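Local coordinates for VgrG protein (PDB 4DTL) that probably cross-links actin as the effector domain of a VgrG protein, binding ATP together with manganese ions, at residues Phe58-Asp63 with Val89-Tyr94; Ile27-Ala32 with Tyr362-Glu367; Gly172-Val177 with Leu349-Thr354. All blocks are in the same frame, centred on the assembly; numbering follows the deposited sequence.

Contact 1: Phe58-Asp63 with Val89-Tyr94; sequences FMLTKD and VELVSY. With MN (manganese (II) ion), chain E; ATP (adenosine-5'-triphosphate), chain B.
An antiparallel β-ladder beside the ATP site pairs Phe58-Lys62 with Val89-Ser93, showing how one strand pair can serve a polar pocket and an apolar core at once. Met59 and Thr61 form hydrogen-bonded pairs with Val92 and Glu90; Phe58, Leu60 and Lys62 face Ser93, Leu91 and Val89 in non-hydrogen-bonded ones. Met59 N donates to Val92 O over 2.7 Å. Glu90 O is gripped twice, from opposite faces of its carbonyl plane: Thr61 N lies 3.1 Å from it, and the hydroxyl Thr61 OG1 donates to it at 2.6 Å. With chi1 at 72°, OG1 sits between the Thr61 backbone N and carbonyl carbon, from where it reaches Glu90 O. One water donates both to Thr61 OG1 and to Glu90 OE1, 2.8 Å from the latter. The extended Glu90 side chain carries OE1 to a manganese at 2.3 Å, a metal also bound by Glu28 and the ATP phosphates. Beside it the Asp63 carboxylate stacks on that of Glu90, planes 14° apart, bringing like charges close, Asp63 OD2 3.9 Å from Glu90 OE2; the manganese probably eases this. On the apolar face Phe58 lies alongside Leu91, CE1 to CD1 3.7 Å, and packs against helix 101-124. On the face of Thr61 and Val92, Met59 makes a Met-aromatic contact, crossing Tyr94 at about a right angle; Met59 CE stands 3.5 Å from Tyr94 OH, which bonds Pro14 O.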
loop_
_atom_site.group_PDB
_atom_site.type_symbol
_atom_site.label_atom_id
_atom_site.label_comp_id
_atom_site.label_asym_id
_atom_site.label_seq_id
_atom_site.Cartn_x
_atom_site.Cartn_y
_atom_site.Cartn_z
ATOM N N PHE A 58 -13.078 -7.315 -1.883
ATOM C CA PHE A 58 -12.316 -6.626 -0.849
ATOM C C PHE A 58 -12.251 -7.393 0.456
ATOM O O PHE A 58 -13.141 -8.170 0.764
ATOM C CB PHE A 58 -12.814 -5.182 -0.621
ATOM C CG PHE A 58 -14.220 -5.008 -0.101
ATOM C CD1 PHE A 58 -14.471 -4.960 1.262
ATOM C CD2 PHE A 58 -15.288 -4.836 -0.981
ATOM C CE1 PHE A 58 -15.768 -4.807 1.739
ATOM C CE2 PHE A 58 -16.578 -4.643 -0.500
ATOM C CZ PHE A 58 -16.810 -4.618 0.855
ATOM N N MET A 59 -11.219 -7.130 1.244
ATOM C CA MET A 59 -11.033 -7.714 2.567
ATOM C C MET A 59 -11.577 -6.773 3.652
ATOM O O MET A 59 -11.502 -5.551 3.530
ATOM C CB MET A 59 -9.541 -7.927 2.858
ATOM C CG MET A 59 -8.817 -8.831 1.888
ATOM S SD MET A 59 -7.062 -8.722 2.225
ATOM C CE MET A 59 -6.466 -10.084 1.183
ATOM N N LEU A 60 -12.069 -7.358 4.742
ATOM C CA LEU A 60 -12.536 -6.640 5.931
ATOM C C LEU A 60 -11.380 -6.725 6.916
ATOM O O LEU A 60 -11.026 -7.821 7.352
ATOM C CB LEU A 60 -13.823 -7.282 6.501
ATOM C CG LEU A 60 -15.134 -6.749 5.947
ATOM C CD1 LEU A 60 -15.478 -7.381 4.628
ATOM C CD2 LEU A 60 -16.229 -7.032 6.895
ATOM N N THR A 61 -10.712 -5.598 7.175
ATOM C CA THR A 61 -9.514 -5.581 8.017
ATOM C C THR A 61 -9.575 -4.600 9.183
ATOM O O THR A 61 -10.296 -3.595 9.140
ATOM C CB THR A 61 -8.236 -5.240 7.174
ATOM O OG1 THR A 61 -8.270 -3.861 6.799
ATOM C CG2 THR A 61 -8.039 -6.135 5.943
ATOM N N LYS A 62 -8.744 -4.863 10.196
ATOM C CA LYS A 62 -8.571 -3.933 11.306
ATOM C C LYS A 62 -7.409 -3.025 10.872
ATOM O O LYS A 62 -6.451 -3.500 10.241
ATOM C CB LYS A 62 -8.300 -4.625 12.659
ATOM C CG LYS A 62 -7.091 -5.550 12.686
ATOM C CD LYS A 62 -6.602 -5.805 14.089
ATOM C CE LYS A 62 -5.646 -6.966 14.097
ATOM N NZ LYS A 62 -5.117 -7.265 15.451
ATOM N N ASP A 63 -7.518 -1.722 11.164
ATOM C CA ASP A 63 -6.510 -0.751 10.758
ATOM C C ASP A 63 -5.800 -0.045 11.930
ATOM O O ASP A 63 -4.832 -0.569 12.473
ATOM C CB ASP A 63 -7.114 0.237 9.739
ATOM C CG ASP A 63 -6.132 1.201 9.079
ATOM O OD1 ASP A 63 -4.920 0.853 8.969
ATOM O OD2 ASP A 63 -6.576 2.278 8.637
ATOM N N VAL A 89 -11.942 0.182 10.962
ATOM C CA VAL A 89 -12.117 -0.810 9.918
ATOM C C VAL A 89 -11.612 -0.198 8.635
ATOM O O VAL A 89 -11.900 0.964 8.342
ATOM C CB VAL A 89 -13.595 -1.301 9.804
ATOM C CG1 VAL A 89 -13.815 -2.154 8.552
ATOM C CG2 VAL A 89 -14.026 -2.060 11.055
ATOM N N GLU A 90 -10.846 -0.983 7.880
ATOM C CA GLU A 90 -10.377 -0.590 6.574
ATOM C C GLU A 90 -10.754 -1.642 5.562
ATOM O O GLU A 90 -10.441 -2.816 5.745
ATOM C CB GLU A 90 -8.881 -0.340 6.572
ATOM C CG GLU A 90 -8.398 0.266 5.267
ATOM C CD GLU A 90 -6.899 0.397 5.187
ATOM O OE1 GLU A 90 -6.207 -0.615 5.431
ATOM O OE2 GLU A 90 -6.412 1.506 4.863
ATOM N N LEU A 91 -11.416 -1.208 4.489
ATOM C CA LEU A 91 -11.810 -2.089 3.391
ATOM C C LEU A 91 -10.681 -2.056 2.362
ATOM O O LEU A 91 -10.315 -0.977 1.875
ATOM C CB LEU A 91 -13.173 -1.685 2.789
ATOM C CG LEU A 91 -14.361 -1.515 3.754
ATOM C CD1 LEU A 91 -15.657 -1.301 2.978
ATOM C CD2 LEU A 91 -14.495 -2.692 4.713
ATOM N N VAL A 92 -10.063 -3.228 2.124
ATOM C CA VAL A 92 -8.904 -3.384 1.234
ATOM C C VAL A 92 -9.280 -4.218 0.018
ATOM O O VAL A 92 -9.460 -5.439 0.129
ATOM C CB VAL A 92 -7.664 -3.955 1.987
ATOM C CG1 VAL A 92 -6.445 -4.010 1.077
ATOM C CG2 VAL A 92 -7.342 -3.135 3.239
ATOM N N SER A 93 -9.397 -3.559 -1.149
ATOM C CA SER A 93 -9.784 -4.257 -2.369
ATOM C C SER A 93 -8.782 -5.288 -2.853
ATOM O O SER A 93 -7.589 -5.190 -2.565
ATOM C CB SER A 93 -10.115 -3.276 -3.487
ATOM O OG SER A 93 -8.930 -2.772 -4.080
ATOM N N TYR A 94 -9.292 -6.305 -3.553
ATOM C CA TYR A 94 -8.459 -7.277 -4.224
ATOM C C TYR A 94 -8.083 -6.536 -5.524
ATOM O O TYR A 94 -8.955 -5.896 -6.131
ATOM C CB TYR A 94 -9.251 -8.567 -4.485
ATOM C CG TYR A 94 -9.287 -9.455 -3.261
ATOM C CD1 TYR A 94 -10.286 -9.313 -2.303
ATOM C CD2 TYR A 94 -8.282 -10.385 -3.025
ATOM C CE1 TYR A 94 -10.312 -10.112 -1.164
ATOM C CE2 TYR A 94 -8.291 -11.183 -1.886
ATOM C CZ TYR A 94 -9.304 -11.035 -0.952
ATOM O OH TYR A 94 -9.298 -11.824 0.167
HETATM MN MN MN E . -4.024 -0.570 4.759
HETATM P PG ATP B . -1.275 0.713 5.303
HETATM O O1G ATP B . -2.699 0.475 5.696
HETATM O O2G ATP B . -1.082 2.102 4.784
HETATM O O3G ATP B . -0.372 0.491 6.477
HETATM P PB ATP B . -1.403 -1.705 4.177
HETATM O O1B ATP B . -0.713 -2.495 5.220
HETATM O O2B ATP B . -2.878 -1.659 4.449
HETATM O O3B ATP B . -0.861 -0.307 4.134
HETATM P PA ATP B . -2.204 -3.483 2.261
HETATM O O1A ATP B . -1.554 -4.791 1.979
HETATM O O2A ATP B . -3.328 -3.672 3.286
HETATM O O3A ATP B . -1.230 -2.456 2.773
HETATM O "O5'" ATP B . -2.844 -2.929 0.902
HETATM C "C5'" ATP B . -2.062 -2.988 -0.298
HETATM C "C4'" ATP B . -2.802 -2.352 -1.441
HETATM O "O4'" ATP B . -2.159 -2.773 -2.661
HETATM C "C3'" ATP B . -4.269 -2.752 -1.575
HETATM O "O3'" ATP B . -5.052 -1.624 -1.926
HETATM C "C2'" ATP B . -4.236 -3.834 -2.652
HETATM O "O2'" ATP B . -5.452 -3.935 -3.376
HETATM C "C1'" ATP B . -3.104 -3.345 -3.533
HETATM N N9 ATP B . -2.445 -4.371 -4.331
HETATM C C8 ATP B . -2.022 -5.604 -3.916
HETATM N N7 ATP B . -1.499 -6.338 -4.866
HETATM C C5 ATP B . -1.579 -5.525 -5.986
HETATM C C6 ATP B . -1.179 -5.710 -7.328
HETATM N N6 ATP B . -0.645 -6.846 -7.795
HETATM N N1 ATP B . -1.361 -4.680 -8.186
HETATM C C2 ATP B . -1.924 -3.556 -7.734
HETATM N N3 ATP B . -2.365 -3.281 -6.505
HETATM C C4 ATP B . -2.155 -4.309 -5.674
HETATM O O HOH W 1 -5.543 -2.765 7.141
HETATM O O HOH W 2 -5.949 4.266 6.894
#

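Contact 2: Ile27-Ala32 with Tyr362-Glu367. With MN (manganese (II) ion), chain E; MN (manganese (II) ion), chain D; ATP (adenosine-5'-triphosphate), chain B.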
loop_
_atom_site.group_PDB
_atom_site.type_symbol
_atom_site.label_atom_id
_atom_site.label_comp_id
_atom_site.label_asym_id
_atom_site.label_seq_id
_atom_site.Cartn_x
_atom_site.Cartn_y
_atom_site.Cartn_z
ATOM N N ILE A 27 -7.340 -0.572 -3.969
ATOM C CA ILE A 27 -7.761 0.552 -3.132
ATOM C C ILE A 27 -7.883 0.174 -1.646
ATOM O O ILE A 27 -8.122 -0.987 -1.306
ATOM C CB ILE A 27 -9.045 1.250 -3.677
ATOM C CG1 ILE A 27 -10.291 0.331 -3.637
ATOM C CG2 ILE A 27 -8.822 1.864 -5.062
ATOM C CD1 ILE A 27 -11.629 1.053 -3.685
ATOM N N GLU A 28 -7.699 1.173 -0.775
ATOM C CA GLU A 28 -7.837 1.084 0.678
ATOM C C GLU A 28 -8.852 2.132 1.098
ATOM O O GLU A 28 -8.772 3.290 0.673
ATOM C CB GLU A 28 -6.508 1.317 1.384
ATOM C CG GLU A 28 -5.506 0.208 1.152
ATOM C CD GLU A 28 -4.120 0.600 1.616
ATOM O OE1 GLU A 28 -3.406 1.286 0.852
ATOM O OE2 GLU A 28 -3.797 0.317 2.790
ATOM N N ASN A 29 -9.822 1.723 1.914
ATOM C CA ASN A 29 -10.918 2.586 2.334
ATOM C C ASN A 29 -11.224 2.469 3.839
ATOM O O ASN A 29 -11.909 1.540 4.287
ATOM C CB ASN A 29 -12.147 2.224 1.497
ATOM C CG ASN A 29 -13.283 3.203 1.554
ATOM O OD1 ASN A 29 -13.087 4.407 1.741
ATOM N ND2 ASN A 29 -14.495 2.703 1.318
ATOM N N GLU A 30 -10.687 3.400 4.620
ATOM C CA GLU A 30 -10.919 3.418 6.064
ATOM C C GLU A 30 -12.286 4.005 6.400
ATOM O O GLU A 30 -12.593 5.129 5.989
ATOM C CB GLU A 30 -9.812 4.167 6.779
ATOM C CG GLU A 30 -9.838 3.964 8.284
ATOM C CD GLU A 30 -8.913 4.874 9.064
ATOM O OE1 GLU A 30 -8.502 4.481 10.180
ATOM O OE2 GLU A 30 -8.593 5.981 8.567
ATOM N N LEU A 31 -13.125 3.211 7.084
ATOM C CA LEU A 31 -14.495 3.598 7.385
ATOM C C LEU A 31 -14.578 4.557 8.568
ATOM O O LEU A 31 -13.713 4.562 9.443
ATOM C CB LEU A 31 -15.398 2.353 7.583
ATOM C CG LEU A 31 -15.537 1.391 6.409
ATOM C CD1 LEU A 31 -16.311 0.182 6.818
ATOM C CD2 LEU A 31 -16.165 2.063 5.188
ATOM N N ALA A 32 -15.640 5.365 8.592
ATOM C CA ALA A 32 -15.927 6.286 9.685
ATOM C C ALA A 32 -17.285 5.957 10.254
ATOM O O ALA A 32 -18.210 5.670 9.493
ATOM C CB ALA A 32 -15.920 7.720 9.185
ATOM N N TYR A 362 -11.787 5.552 -9.250
ATOM C CA TYR A 362 -11.551 4.193 -8.742
ATOM C C TYR A 362 -12.017 4.045 -7.286
ATOM O O TYR A 362 -11.995 2.941 -6.734
ATOM C CB TYR A 362 -10.049 3.860 -8.804
ATOM C CG TYR A 362 -9.512 3.694 -10.201
ATOM C CD1 TYR A 362 -9.575 2.464 -10.853
ATOM C CD2 TYR A 362 -8.917 4.757 -10.872
ATOM C CE1 TYR A 362 -9.091 2.305 -12.146
ATOM C CE2 TYR A 362 -8.438 4.614 -12.174
ATOM C CZ TYR A 362 -8.534 3.388 -12.808
ATOM O OH TYR A 362 -8.041 3.242 -14.080
ATOM N N LEU A 363 -12.380 5.169 -6.652
ATOM C CA LEU A 363 -12.764 5.190 -5.248
ATOM C C LEU A 363 -14.258 5.338 -5.039
ATOM O O LEU A 363 -14.878 6.117 -5.758
ATOM C CB LEU A 363 -11.975 6.278 -4.477
ATOM C CG LEU A 363 -10.537 5.925 -3.967
ATOM C CD1 LEU A 363 -10.528 4.786 -2.939
ATOM C CD2 LEU A 363 -9.546 5.656 -5.090
ATOM N N PRO A 364 -14.852 4.609 -4.062
ATOM C CA PRO A 364 -16.291 4.784 -3.804
ATOM C C PRO A 364 -16.563 6.074 -3.036
ATOM O O PRO A 364 -15.745 6.487 -2.208
ATOM C CB PRO A 364 -16.649 3.555 -2.971
ATOM C CG PRO A 364 -15.376 3.195 -2.271
ATOM C CD PRO A 364 -14.239 3.642 -3.125
ATOM N N LYS A 365 -17.703 6.725 -3.318
ATOM C CA LYS A 365 -18.073 7.962 -2.614
ATOM C C LYS A 365 -19.428 7.839 -1.960
ATOM O O LYS A 365 -20.381 7.466 -2.648
ATOM C CB LYS A 365 -18.066 9.182 -3.562
ATOM C CG LYS A 365 -16.763 9.428 -4.321
ATOM C CD LYS A 365 -15.534 9.599 -3.412
ATOM C CE LYS A 365 -14.388 10.296 -4.103
ATOM N NZ LYS A 365 -13.917 9.575 -5.319
ATOM N N THR A 366 -19.528 8.151 -0.638
ATOM C CA THR A 366 -20.804 8.116 0.089
ATOM C C THR A 366 -21.752 9.150 -0.546
ATOM O O THR A 366 -22.893 8.815 -0.881
ATOM C CB THR A 366 -20.611 8.357 1.600
ATOM O OG1 THR A 366 -19.738 7.362 2.135
ATOM C CG2 THR A 366 -21.932 8.335 2.364
ATOM N N GLU A 367 -21.237 10.364 -0.749
ATOM C CA GLU A 367 -21.972 11.468 -1.351
ATOM C C GLU A 367 -22.088 11.329 -2.854
ATOM O O GLU A 367 -23.043 10.737 -3.363
HETATM MN MN MN E . -4.024 -0.570 4.759
HETATM MN MN MN D . -2.006 2.047 2.528
HETATM P PG ATP B . -1.275 0.713 5.303
HETATM O O1G ATP B . -2.699 0.475 5.696
HETATM O O2G ATP B . -1.082 2.102 4.784
HETATM O O3G ATP B . -0.372 0.491 6.477
HETATM P PB ATP B . -1.403 -1.705 4.177
HETATM O O1B ATP B . -0.713 -2.495 5.220
HETATM O O2B ATP B . -2.878 -1.659 4.449
HETATM O O3B ATP B . -0.861 -0.307 4.134
HETATM P PA ATP B . -2.204 -3.483 2.261
HETATM O O1A ATP B . -1.554 -4.791 1.979
HETATM O O2A ATP B . -3.328 -3.672 3.286
HETATM O O3A ATP B . -1.230 -2.456 2.773
HETATM O "O5'" ATP B . -2.844 -2.929 0.902
HETATM C "C5'" ATP B . -2.062 -2.988 -0.298
HETATM C "C4'" ATP B . -2.802 -2.352 -1.441
HETATM O "O4'" ATP B . -2.159 -2.773 -2.661
HETATM C "C3'" ATP B . -4.269 -2.752 -1.575
HETATM O "O3'" ATP B . -5.052 -1.624 -1.926
HETATM C "C2'" ATP B . -4.236 -3.834 -2.652
HETATM O "O2'" ATP B . -5.452 -3.935 -3.376
HETATM C "C1'" ATP B . -3.104 -3.345 -3.533
HETATM N N9 ATP B . -2.445 -4.371 -4.331
HETATM C C8 ATP B . -2.022 -5.604 -3.916
HETATM N N7 ATP B . -1.499 -6.338 -4.866
HETATM C C5 ATP B . -1.579 -5.525 -5.986
HETATM C C6 ATP B . -1.179 -5.710 -7.328
HETATM N N6 ATP B . -0.645 -6.846 -7.795
HETATM N N1 ATP B . -1.361 -4.680 -8.186
HETATM C C2 ATP B . -1.924 -3.556 -7.734
HETATM N N3 ATP B . -2.365 -3.281 -6.505
HETATM C C4 ATP B . -2.155 -4.309 -5.674
#
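The back of the metal-binding strand 24-30, where Ile27 and Asn29 meet Tyr362, Leu363 and Pro364 of the C-terminal loop, shows how alternation along a β-strand can separate a ligand site from a packing surface. Glu28 projects from one face to the manganese ions and ATP, while its two neighbours project from the other to the loop, which has no regular secondary structure here. Ile27 carries most of the contact. Its chi1 of 65° places CG1 between the backbone N and the carbonyl carbon, and the chain then extends so that Ile27 CD1 ends 3.6 Å from Tyr362 O. The same methyl, Ile27 CD1, meets Pro364 CD at 3.7 Å as the two side chains reach toward each other. The other branch, Ile27 CG2, touches Leu363 CD2 at 3.9 Å; here the side chains slide past one another in opposite directions, with Leu363 CD1 against Ile27 CB. Met111 of helix 101-124 also packs on Ile27 and Asn29. The Asn29 amide passes alongside the proline ring, with ND2 3.7 Å from Pro364 CG. Between the segments the join is apolar packing, yet a third residue ties them by polar bonds: Gln173 NE2 donates both to Asn29 OD1 and to Pro364 O. The Tyr362 ring turns off from the strand, and its hydroxyl is hydrogen-bonded to Met98 O. Across the strand the Glu28 carboxylate bridges two metals. Glu28 OE1 binds one manganese at 2.3 Å, and OE2 completes a bidentate grip on that ion. The shared oxygen, Glu28 OE2, also coordinates the second manganese, the one held by Glu90, at 2.2 Å.

Contact 3: Gly172-Val177 with Leu349-Thr354. With ATP (adenosine-5'-triphosphate), chain B; SO4 (sulfate ion), chain F.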
loop_
_atom_site.group_PDB
_atom_site.type_symbol
_atom_site.label_atom_id
_atom_site.label_comp_id
_atom_site.label_asym_id
_atom_site.label_seq_id
_atom_site.Cartn_x
_atom_site.Cartn_y
_atom_site.Cartn_z
ATOM N N GLY A 172 -9.599 9.035 4.268
ATOM C CA GLY A 172 -9.450 7.641 4.680
ATOM C C GLY A 172 -9.129 6.729 3.506
ATOM O O GLY A 172 -9.095 5.506 3.657
ATOM N N GLN A 173 -8.877 7.318 2.319
ATOM C CA GLN A 173 -8.656 6.593 1.070
ATOM C C GLN A 173 -7.264 6.651 0.481
ATOM O O GLN A 173 -6.616 7.697 0.493
ATOM C CB GLN A 173 -9.697 7.005 0.016
ATOM C CG GLN A 173 -11.104 6.539 0.373
ATOM C CD GLN A 173 -12.206 7.017 -0.543
ATOM O OE1 GLN A 173 -12.126 8.067 -1.190
ATOM N NE2 GLN A 173 -13.303 6.279 -0.544
ATOM N N GLN A 174 -6.829 5.508 -0.058
ATOM C CA GLN A 174 -5.567 5.302 -0.760
ATOM C C GLN A 174 -5.787 4.400 -1.968
ATOM O O GLN A 174 -6.774 3.680 -2.045
ATOM C CB GLN A 174 -4.554 4.639 0.157
ATOM C CG GLN A 174 -3.609 5.612 0.831
ATOM C CD GLN A 174 -3.524 5.388 2.293
ATOM O OE1 GLN A 174 -2.774 4.552 2.772
ATOM N NE2 GLN A 174 -4.347 6.086 3.023
ATOM N N ALA A 175 -4.870 4.480 -2.925
ATOM C CA ALA A 175 -4.865 3.670 -4.129
ATOM C C ALA A 175 -3.439 3.164 -4.331
ATOM O O ALA A 175 -2.480 3.846 -3.944
ATOM C CB ALA A 175 -5.289 4.517 -5.311
ATOM N N THR A 176 -3.299 1.949 -4.888
ATOM C CA THR A 176 -2.006 1.323 -5.177
ATOM C C THR A 176 -2.022 0.879 -6.612
ATOM O O THR A 176 -2.926 0.151 -7.001
ATOM C CB THR A 176 -1.648 0.215 -4.157
ATOM O OG1 THR A 176 -1.512 0.786 -2.850
ATOM C CG2 THR A 176 -0.369 -0.526 -4.518
ATOM N N VAL A 177 -1.046 1.342 -7.401
ATOM C CA VAL A 177 -0.953 1.068 -8.835
ATOM C C VAL A 177 0.261 0.176 -9.069
ATOM O O VAL A 177 1.339 0.457 -8.541
ATOM C CB VAL A 177 -0.918 2.398 -9.675
ATOM C CG1 VAL A 177 -0.556 2.153 -11.144
ATOM C CG2 VAL A 177 -2.241 3.157 -9.577
ATOM N N LEU A 349 5.009 -1.760 -7.537
ATOM C CA LEU A 349 3.821 -1.107 -6.997
ATOM C C LEU A 349 4.060 0.203 -6.278
ATOM O O LEU A 349 5.139 0.442 -5.717
ATOM C CB LEU A 349 3.100 -2.090 -6.079
ATOM C CG LEU A 349 2.117 -3.048 -6.732
ATOM C CD1 LEU A 349 2.814 -4.096 -7.579
ATOM C CD2 LEU A 349 1.357 -3.751 -5.688
ATOM N N PHE A 350 3.042 1.081 -6.333
ATOM C CA PHE A 350 3.138 2.411 -5.765
ATOM C C PHE A 350 1.862 2.806 -5.091
ATOM O O PHE A 350 0.783 2.686 -5.678
ATOM C CB PHE A 350 3.525 3.442 -6.844
ATOM C CG PHE A 350 4.784 3.077 -7.583
ATOM C CD1 PHE A 350 6.029 3.453 -7.091
ATOM C CD2 PHE A 350 4.731 2.311 -8.742
ATOM C CE1 PHE A 350 7.197 3.057 -7.739
ATOM C CE2 PHE A 350 5.900 1.908 -9.381
ATOM C CZ PHE A 350 7.123 2.272 -8.868
ATOM N N GLU A 351 1.990 3.310 -3.859
ATOM C CA GLU A 351 0.852 3.750 -3.068
ATOM C C GLU A 351 0.685 5.253 -3.152
ATOM O O GLU A 351 1.618 5.996 -2.846
ATOM C CB GLU A 351 1.021 3.310 -1.609
ATOM C CG GLU A 351 -0.155 3.616 -0.698
ATOM C CD GLU A 351 0.147 3.307 0.756
ATOM O OE1 GLU A 351 0.821 2.290 1.024
ATOM O OE2 GLU A 351 -0.250 4.109 1.626
ATOM N N PHE A 352 -0.512 5.699 -3.549
ATOM C CA PHE A 352 -0.830 7.113 -3.601
ATOM C C PHE A 352 -1.360 7.460 -2.207
ATOM O O PHE A 352 -2.477 7.087 -1.822
ATOM C CB PHE A 352 -1.851 7.400 -4.714
ATOM C CG PHE A 352 -1.264 7.308 -6.100
ATOM C CD1 PHE A 352 -1.101 6.074 -6.727
ATOM C CD2 PHE A 352 -0.891 8.452 -6.790
ATOM C CE1 PHE A 352 -0.531 5.991 -8.000
ATOM C CE2 PHE A 352 -0.359 8.369 -8.076
ATOM C CZ PHE A 352 -0.173 7.140 -8.669
ATOM N N ARG A 353 -0.506 8.110 -1.414
ATOM C CA ARG A 353 -0.826 8.514 -0.033
ATOM C C ARG A 353 -2.098 9.357 0.093
ATOM O O ARG A 353 -2.864 9.183 1.045
ATOM C CB ARG A 353 0.375 9.165 0.638
ATOM C CG ARG A 353 1.602 8.253 0.697
ATOM C CD ARG A 353 1.439 7.054 1.630
ATOM N NE ARG A 353 1.407 7.465 3.039
ATOM C CZ ARG A 353 1.044 6.682 4.052
ATOM N NH1 ARG A 353 0.661 5.431 3.835
ATOM N NH2 ARG A 353 1.071 7.148 5.296
ATOM N N THR A 354 -2.360 10.172 -0.941
ATOM C CA THR A 354 -3.572 10.945 -1.189
ATOM C C THR A 354 -3.968 10.505 -2.583
ATOM O O THR A 354 -3.095 10.389 -3.442
ATOM C CB THR A 354 -3.306 12.461 -1.087
ATOM O OG1 THR A 354 -2.916 12.750 0.255
ATOM C CG2 THR A 354 -4.525 13.312 -1.479
HETATM P PG ATP B . -1.275 0.713 5.303
HETATM O O1G ATP B . -2.699 0.475 5.696
HETATM O O2G ATP B . -1.082 2.102 4.784
HETATM O O3G ATP B . -0.372 0.491 6.477
HETATM P PB ATP B . -1.403 -1.705 4.177
HETATM O O1B ATP B . -0.713 -2.495 5.220
HETATM O O2B ATP B . -2.878 -1.659 4.449
HETATM O O3B ATP B . -0.861 -0.307 4.134
HETATM P PA ATP B . -2.204 -3.483 2.261
HETATM O O1A ATP B . -1.554 -4.791 1.979
HETATM O O2A ATP B . -3.328 -3.672 3.286
HETATM O O3A ATP B . -1.230 -2.456 2.773
HETATM O "O5'" ATP B . -2.844 -2.929 0.902
HETATM C "C5'" ATP B . -2.062 -2.988 -0.298
HETATM C "C4'" ATP B . -2.802 -2.352 -1.441
HETATM O "O4'" ATP B . -2.159 -2.773 -2.661
HETATM C "C3'" ATP B . -4.269 -2.752 -1.575
HETATM O "O3'" ATP B . -5.052 -1.624 -1.926
HETATM C "C2'" ATP B . -4.236 -3.834 -2.652
HETATM O "O2'" ATP B . -5.452 -3.935 -3.376
HETATM C "C1'" ATP B . -3.104 -3.345 -3.533
HETATM N N9 ATP B . -2.445 -4.371 -4.331
HETATM C C8 ATP B . -2.022 -5.604 -3.916
HETATM N N7 ATP B . -1.499 -6.338 -4.866
HETATM C C5 ATP B . -1.579 -5.525 -5.986
HETATM C C6 ATP B . -1.179 -5.710 -7.328
HETATM N N6 ATP B . -0.645 -6.846 -7.795
HETATM N N1 ATP B . -1.361 -4.680 -8.186
HETATM C C2 ATP B . -1.924 -3.556 -7.734
HETATM N N3 ATP B . -2.365 -3.281 -6.505
HETATM C C4 ATP B . -2.155 -4.309 -5.674
HETATM S S SO4 F . -0.037 4.417 7.452
HETATM O O1 SO4 F . -1.003 3.770 8.345
HETATM O O2 SO4 F . -0.020 5.857 7.704
HETATM O O3 SO4 F . 1.294 3.874 7.703
HETATM O O4 SO4 F . -0.422 4.159 6.071
HETATM O O HOH W 3 -0.067 -0.054 -0.634
#
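Val177 and Phe350 anchor the tightly packed part of an antiparallel β-ladder that forms the floor of the nucleotide pocket, a case of strand pairing that is close at one end and opens to polar groups at the other. Val177 N donates to Phe350 O at 2.8 Å, and the return bond from Phe350 N to Val177 O, at 2.9 Å, is more bent, 144° at the hydrogen. Further along, Phe352 N reaches Ala175 O at 2.7 Å, nearly along the C=O axis. On the face away from the ligand Val177 packs obliquely on the Phe352 ring, CG2 to CE1 3.7 Å. The opposite face serves ATP: Leu349 CD2 lies over the adenine, 3.4 Å from C5, as a CH-pi contact, while Thr176 meets the ribose through its CB and CG2. A water links Thr176 OG1 to Glu351, donating to OE1 at 3.0 Å.

The pairing gives way toward Arg353 and the exposed Thr354, where one salt bridge and a bound sulfate take over. Glu351 runs fully extended from its strand, and Arg353, bent at chi2 and chi3, folds back so that NH1 meets Glu351 OE2 at 2.7 Å from its syn side, somewhat out of the carboxylate plane. The outer edge of the guanidinium holds the sulfate, probably from the crystallisation liquor, in a two-pronged grip: NH1 reaches its O4 at 2.8 Å and NH2 its O2. Asn273 receives the NE hydrogen. Strand 24-30 flanks 173-180 on its other edge, strand 277-279 pairs with 344-352, and helix 190-196 packs Leu194 and Leu195 against the phenylalanines.

How the contacts relate
Strand 24-30 joins all three contacts, for it lies between the strands that supply Val89-Tyr94 and Gly172-Val177. Toward contact 1 it is bonded through Asn29 N to Leu91 O at 2.7 Å; toward contact 3, through Glu28 N to Gln174 O at 3.0 Å. The centre of contact 2 is 11 Å from that of contact 1 and 12 Å from that of contact 3, whereas contacts 1 and 3 approach no nearer than about 5 Å between atoms. ATP touches all three, and contacts 1 and 2 share one manganese. Along the chain, contacts 1 and 3 follow in series inside the long loop that contact 2 closes.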